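Local coordinates for protein beta-galactosidase (Marinomonas sp. ef1, PDB 6Y2K) that probably hydrolyses terminal beta-D-galactose residues from beta-galactosides as a cold-active family GH42 glycoside hydrolase that assembles into a hexamer, at residues A[264-272]-A[288-299]. Residues are numbered along the deposited sequence; the frame is centred on the assembly and turned at random.
Sequences WDSYPLGSL and RVGHPDAGAFHH
W264 meets H298 and H299 where the sixth strand of the TIM barrel, 261-266, is covered by helix 294-305, which comes later in the chain, after helices 268-274 and 280-285; strand 264-266 and helix 294-299 run almost antiparallel, at 174°, as in a beta-alpha unit of such a barrel. W264 buries more surface against the other segment than any other residue of the contact. H298 CB sits over one face of its six-membered ring, 3.4 Å from the centroid, a CH-pi contact, and the imidazole beyond it forms an offset stack with planes at 30°. S266 CB lies over the opposite face, toward its rim. A chi1 of 83° tucks the indole between the backbone N and carbonyl carbon of W264, and in that pose its NE1 reaches H299 ND1 at 3.0 Å, with the acceptor in the indole plane. The bond fixes H299 ND1 as an acceptor, while NE2 of the same ring is bonded to E340. H298 is anchored by its own helix: ND1 donates to A294 O at 2.8 Å, in the imidazole plane, which holds the ring's rotation.

After the strand, the chain turns into helix 268-274, whose first turn rests on the loop 288-291. L269 lays CD2 against the R288-V289 peptide, 3.3 Å from R288 C, and P268 CB and L272 CD2 pack on G290, whose bare CA comes within 3.6 Å of P268 O, a close backbone approach possible because glycine carries no side chain. Beside it, a water donates to P268 O and accepts from H291 N, 3.0 Å away.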
ATOM      1  N   TRP A 264     -41.688  -7.801  12.850  1.00 15.24           N
ATOM      2  CA  TRP A 264     -40.436  -7.091  13.080  1.00 15.51           C
ATOM      3  C   TRP A 264     -40.224  -5.914  12.154  1.00 15.07           C
ATOM      4  O   TRP A 264     -40.963  -5.717  11.180  1.00 14.69           O
ATOM      5  CB  TRP A 264     -39.245  -8.064  13.097  1.00 15.78           C
ATOM      6  CG  TRP A 264     -38.706  -8.426  11.766  1.00 15.86           C
ATOM      7  CD1 TRP A 264     -39.280  -9.250  10.846  1.00 16.17           C
ATOM      8  CD2 TRP A 264     -37.455  -8.004  11.212  1.00 15.89           C
ATOM      9  NE1 TRP A 264     -38.469  -9.358   9.738  1.00 16.25           N
ATOM     10  CE2 TRP A 264     -37.340  -8.605   9.937  1.00 16.15           C
ATOM     11  CE3 TRP A 264     -36.413  -7.187  11.674  1.00 16.02           C
ATOM     12  CZ2 TRP A 264     -36.233  -8.397   9.110  1.00 16.15           C
ATOM     13  CZ3 TRP A 264     -35.308  -6.974  10.850  1.00 16.07           C
ATOM     14  CH2 TRP A 264     -35.224  -7.585   9.587  1.00 16.03           C
ATOM     15  N   ASP A 265     -39.220  -5.115  12.508  1.00 15.10           N
ATOM     16  CA  ASP A 265     -39.008  -3.806  11.937  1.00 14.91           C
ATOM     17  C   ASP A 265     -37.667  -3.796  11.210  1.00 15.22           C
ATOM     18  O   ASP A 265     -36.610  -3.824  11.849  1.00 15.36           O
ATOM     19  CB  ASP A 265     -39.063  -2.756  13.056  1.00 14.88           C
ATOM     20  CG  ASP A 265     -40.414  -2.731  13.785  1.00 14.97           C
ATOM     21  OD1 ASP A 265     -41.395  -3.256  13.238  1.00 15.02           O
ATOM     22  OD2 ASP A 265     -40.508  -2.174  14.900  1.00 15.10           O
ATOM     23  N   SER A 266     -37.733  -3.761   9.877  1.00 15.27           N
ATOM     24  CA  SER A 266     -36.585  -3.960   8.998  1.00 15.24           C
ATOM     25  C   SER A 266     -36.148  -2.661   8.343  1.00 14.92           C
ATOM     26  O   SER A 266     -36.880  -2.070   7.531  1.00 14.65           O
ATOM     27  CB  SER A 266     -36.903  -4.977   7.901  1.00 15.35           C
ATOM     28  OG  SER A 266     -35.761  -5.181   7.069  1.00 15.88           O
ATOM     29  N   TYR A 267     -34.932  -2.238   8.680  1.00 14.67           N
ATOM     30  CA  TYR A 267     -34.338  -1.047   8.120  1.00 14.77           C
ATOM     31  C   TYR A 267     -32.938  -1.391   7.619  1.00 14.75           C
ATOM     32  O   TYR A 267     -31.946  -1.052   8.270  1.00 14.98           O
ATOM     33  CB  TYR A 267     -34.320   0.054   9.170  1.00 15.00           C
ATOM     34  CG  TYR A 267     -35.696   0.470   9.634  1.00 15.51           C
ATOM     35  CD1 TYR A 267     -36.466   1.354   8.878  1.00 15.78           C
ATOM     36  CD2 TYR A 267     -36.232  -0.019  10.826  1.00 15.56           C
ATOM     37  CE1 TYR A 267     -37.726   1.742   9.293  1.00 15.91           C
ATOM     38  CE2 TYR A 267     -37.494   0.365  11.253  1.00 15.67           C
ATOM     39  CZ  TYR A 267     -38.237   1.243  10.482  1.00 15.59           C
ATOM     40  OH  TYR A 267     -39.476   1.646  10.901  1.00 15.45           O
ATOM     41  N   PRO A 268     -32.854  -2.068   6.457  1.00 14.62           N
ATOM     42  CA  PRO A 268     -31.588  -2.625   5.969  1.00 14.42           C
ATOM     43  C   PRO A 268     -30.435  -1.631   5.808  1.00 14.46           C
ATOM     44  O   PRO A 268     -29.288  -2.006   6.039  1.00 14.37           O
ATOM     45  CB  PRO A 268     -31.972  -3.214   4.604  1.00 14.37           C
ATOM     46  CG  PRO A 268     -33.421  -3.492   4.726  1.00 14.55           C
ATOM     47  CD  PRO A 268     -33.937  -2.313   5.483  1.00 14.36           C
ATOM     48  N   LEU A 269     -30.732  -0.387   5.434  1.00 14.40           N
ATOM     49  CA  LEU A 269     -29.676   0.621   5.241  1.00 14.21           C
ATOM     50  C   LEU A 269     -29.164   1.169   6.554  1.00 14.25           C
ATOM     51  O   LEU A 269     -27.990   1.473   6.671  1.00 14.11           O
ATOM     52  CB  LEU A 269     -30.136   1.775   4.359  1.00 14.01           C
ATOM     53  CG  LEU A 269     -30.875   1.428   3.064  1.00 14.12           C
ATOM     54  CD1 LEU A 269     -30.992   2.675   2.199  1.00 14.26           C
ATOM     55  CD2 LEU A 269     -30.210   0.297   2.299  1.00 14.03           C
ATOM     56  N   GLY A 270     -30.053   1.300   7.538  1.00 14.74           N
ATOM     57  CA  GLY A 270     -29.673   1.730   8.872  1.00 14.57           C
ATOM     58  C   GLY A 270     -28.822   0.697   9.576  1.00 14.43           C
ATOM     59  O   GLY A 270     -27.790   1.042  10.132  1.00 13.80           O
ATOM     60  N   SER A 271     -29.246  -0.568   9.544  1.00 14.48           N
ATOM     61  CA  SER A 271     -28.478  -1.648  10.183  1.00 15.07           C
ATOM     62  C   SER A 271     -27.105  -1.866   9.521  1.00 14.91           C
ATOM     63  O   SER A 271     -26.111  -2.072  10.219  1.00 14.82           O
ATOM     64  CB  SER A 271     -29.276  -2.958  10.235  1.00 15.44           C
ATOM     65  OG  SER A 271     -29.506  -3.493   8.937  1.00 16.65           O
ATOM     66  N   LEU A 272     -27.038  -1.779   8.194  1.00 15.08           N
ATOM     67  CA  LEU A 272     -25.753  -1.923   7.496  1.00 15.42           C
ATOM     68  C   LEU A 272     -24.741  -0.864   7.958  1.00 15.57           C
ATOM     69  O   LEU A 272     -23.605  -1.195   8.310  1.00 15.35           O
ATOM     70  CB  LEU A 272     -25.923  -1.855   5.977  1.00 15.30           C
ATOM     71  CG  LEU A 272     -24.631  -2.047   5.171  1.00 15.34           C
ATOM     72  CD1 LEU A 272     -23.971  -3.395   5.441  1.00 15.28           C
ATOM     73  CD2 LEU A 272     -24.924  -1.866   3.697  1.00 15.48           C
ATOM     74  N   ARG A 288     -26.826   0.819  -0.486  1.00 14.58           N
ATOM     75  CA  ARG A 288     -28.191   1.200  -0.865  1.00 14.66           C
ATOM     76  C   ARG A 288     -29.215   0.063  -0.870  1.00 14.71           C
ATOM     77  O   ARG A 288     -30.388   0.306  -1.212  1.00 14.88           O
ATOM     78  CB  ARG A 288     -28.172   1.894  -2.230  1.00 14.55           C
ATOM     79  CG  ARG A 288     -27.273   3.123  -2.289  1.00 14.82           C
ATOM     80  CD  ARG A 288     -27.578   3.968  -3.520  1.00 15.09           C
ATOM     81  NE  ARG A 288     -26.675   5.106  -3.635  1.00 15.33           N
ATOM     82  CZ  ARG A 288     -26.751   6.227  -2.914  1.00 15.19           C
ATOM     83  NH1 ARG A 288     -27.701   6.386  -1.997  1.00 15.28           N
ATOM     84  NH2 ARG A 288     -25.858   7.195  -3.110  1.00 15.17           N
ATOM     85  N   VAL A 289     -28.797  -1.156  -0.500  1.00 14.56           N
ATOM     86  CA  VAL A 289     -29.716  -2.307  -0.387  1.00 14.62           C
ATOM     87  C   VAL A 289     -29.675  -3.093   0.933  1.00 14.73           C
ATOM     88  O   VAL A 289     -30.584  -3.893   1.205  1.00 14.86           O
ATOM     89  CB  VAL A 289     -29.516  -3.298  -1.560  1.00 14.85           C
ATOM     90  CG1 VAL A 289     -29.857  -2.619  -2.882  1.00 15.10           C
ATOM     91  CG2 VAL A 289     -28.095  -3.860  -1.593  1.00 14.88           C
ATOM     92  N   GLY A 290     -28.634  -2.895   1.742  1.00 14.33           N
ATOM     93  CA  GLY A 290     -28.427  -3.695   2.942  1.00 14.02           C
ATOM     94  C   GLY A 290     -27.735  -4.999   2.616  1.00 14.05           C
ATOM     95  O   GLY A 290     -27.683  -5.417   1.462  1.00 13.50           O
ATOM     96  N   HIS A 291     -27.186  -5.648   3.637  1.00 14.25           N
ATOM     97  CA  HIS A 291     -26.497  -6.916   3.440  1.00 14.11           C
ATOM     98  C   HIS A 291     -27.525  -7.952   2.974  1.00 13.96           C
ATOM     99  O   HIS A 291     -28.671  -7.918   3.432  1.00 14.19           O
ATOM    100  CB  HIS A 291     -25.806  -7.371   4.729  1.00 14.07           C
ATOM    101  CG  HIS A 291     -24.969  -8.597   4.564  1.00 14.06           C
ATOM    102  ND1 HIS A 291     -25.472  -9.871   4.746  1.00 14.30           N
ATOM    103  CD2 HIS A 291     -23.661  -8.748   4.244  1.00 14.30           C
ATOM    104  CE1 HIS A 291     -24.509 -10.751   4.530  1.00 14.42           C
ATOM    105  NE2 HIS A 291     -23.400 -10.096   4.226  1.00 14.12           N
ATOM    106  N   PRO A 292     -27.138  -8.860   2.052  1.00 14.01           N
ATOM    107  CA  PRO A 292     -28.114  -9.840   1.511  1.00 13.99           C
ATOM    108  C   PRO A 292     -28.870 -10.718   2.520  1.00 14.21           C
ATOM    109  O   PRO A 292     -29.954 -11.227   2.193  1.00 14.44           O
ATOM    110  CB  PRO A 292     -27.243 -10.718   0.621  1.00 14.00           C
ATOM    111  CG  PRO A 292     -26.196  -9.782   0.130  1.00 13.80           C
ATOM    112  CD  PRO A 292     -25.856  -8.949   1.328  1.00 13.55           C
ATOM    113  N   ASP A 293     -28.311 -10.883   3.724  1.00 14.03           N
ATOM    114  CA  ASP A 293     -28.916 -11.674   4.801  1.00 14.37           C
ATOM    115  C   ASP A 293     -29.469 -10.885   5.992  1.00 14.07           C
ATOM    116  O   ASP A 293     -29.900 -11.488   6.981  1.00 14.03           O
ATOM    117  CB  ASP A 293     -27.890 -12.694   5.295  1.00 14.46           C
ATOM    118  CG  ASP A 293     -27.351 -13.536   4.175  1.00 15.06           C
ATOM    119  OD1 ASP A 293     -28.185 -14.005   3.345  1.00 14.59           O
ATOM    120  OD2 ASP A 293     -26.105 -13.697   4.086  1.00 14.64           O
ATOM    121  N   ALA A 294     -29.494  -9.559   5.899  1.00 13.95           N
ATOM    122  CA  ALA A 294     -29.901  -8.727   7.025  1.00 14.01           C
ATOM    123  C   ALA A 294     -31.379  -8.936   7.360  1.00 13.96           C
ATOM    124  O   ALA A 294     -31.740  -9.098   8.525  1.00 14.30           O
ATOM    125  CB  ALA A 294     -29.618  -7.261   6.734  1.00 13.97           C
ATOM    126  N   GLY A 295     -32.218  -8.946   6.328  1.00 13.64           N
ATOM    127  CA  GLY A 295     -33.644  -9.242   6.490  1.00 13.50           C
ATOM    128  C   GLY A 295     -33.874 -10.725   6.705  1.00 13.38           C
ATOM    129  O   GLY A 295     -34.536 -11.126   7.660  1.00 12.97           O
ATOM    130  N   ALA A 296     -33.309 -11.519   5.797  1.00 13.53           N
ATOM    131  CA  ALA A 296     -33.420 -12.979   5.796  1.00 13.63           C
ATOM    132  C   ALA A 296     -33.191 -13.633   7.150  1.00 13.53           C
ATOM    133  O   ALA A 296     -34.002 -14.446   7.589  1.00 13.94           O
ATOM    134  CB  ALA A 296     -32.461 -13.566   4.766  1.00 13.68           C
ATOM    135  N   PHE A 297     -32.079 -13.296   7.805  1.00 13.56           N
ATOM    136  CA  PHE A 297     -31.762 -13.841   9.124  1.00 13.20           C
ATOM    137  C   PHE A 297     -32.921 -13.641  10.100  1.00 13.32           C
ATOM    138  O   PHE A 297     -33.335 -14.575  10.783  1.00 13.33           O
ATOM    139  CB  PHE A 297     -30.484 -13.199   9.692  1.00 13.15           C
ATOM    140  CG  PHE A 297     -30.032 -13.813  10.993  1.00 13.01           C
ATOM    141  CD1 PHE A 297     -29.189 -14.918  10.999  1.00 12.79           C
ATOM    142  CD2 PHE A 297     -30.472 -13.306  12.213  1.00 13.16           C
ATOM    143  CE1 PHE A 297     -28.786 -15.499  12.187  1.00 12.92           C
ATOM    144  CE2 PHE A 297     -30.064 -13.887  13.413  1.00 13.03           C
ATOM    145  CZ  PHE A 297     -29.217 -14.977  13.397  1.00 13.10           C
ATOM    146  N   HIS A 298     -33.440 -12.420  10.141  1.00 13.29           N
ATOM    147  CA  HIS A 298     -34.517 -12.056  11.051  1.00 13.90           C
ATOM    148  C   HIS A 298     -35.892 -12.586  10.618  1.00 13.96           C
ATOM    149  O   HIS A 298     -36.699 -12.951  11.467  1.00 14.37           O
ATOM    150  CB  HIS A 298     -34.532 -10.543  11.242  1.00 13.97           C
ATOM    151  CG  HIS A 298     -33.305 -10.042  11.925  1.00 14.32           C
ATOM    152  ND1 HIS A 298     -32.228  -9.531  11.236  1.00 14.58           N
ATOM    153  CD2 HIS A 298     -32.954 -10.040  13.233  1.00 14.78           C
ATOM    154  CE1 HIS A 298     -31.272  -9.214  12.092  1.00 14.92           C
ATOM    155  NE2 HIS A 298     -31.686  -9.513  13.309  1.00 15.17           N
ATOM    156  N   HIS A 299     -36.151 -12.643   9.316  1.00 14.13           N
ATOM    157  CA  HIS A 299     -37.395 -13.253   8.834  1.00 14.48           C
ATOM    158  C   HIS A 299     -37.496 -14.703   9.353  1.00 14.60           C
ATOM    159  O   HIS A 299     -38.535 -15.113   9.858  1.00 14.68           O
ATOM    160  CB  HIS A 299     -37.472 -13.282   7.312  1.00 14.19           C
ATOM    161  CG  HIS A 299     -37.464 -11.939   6.658  1.00 14.14           C
ATOM    162  ND1 HIS A 299     -38.146 -10.855   7.157  1.00 13.98           N
ATOM    163  CD2 HIS A 299     -36.890 -11.521   5.505  1.00 14.12           C
ATOM    164  CE1 HIS A 299     -37.985  -9.821   6.349  1.00 14.34           C
ATOM    165  NE2 HIS A 299     -37.218 -10.196   5.341  1.00 14.30           N
TER
HETATM  166  O   HOH W   1     -28.106  -4.563   6.334  1.00 14.44           O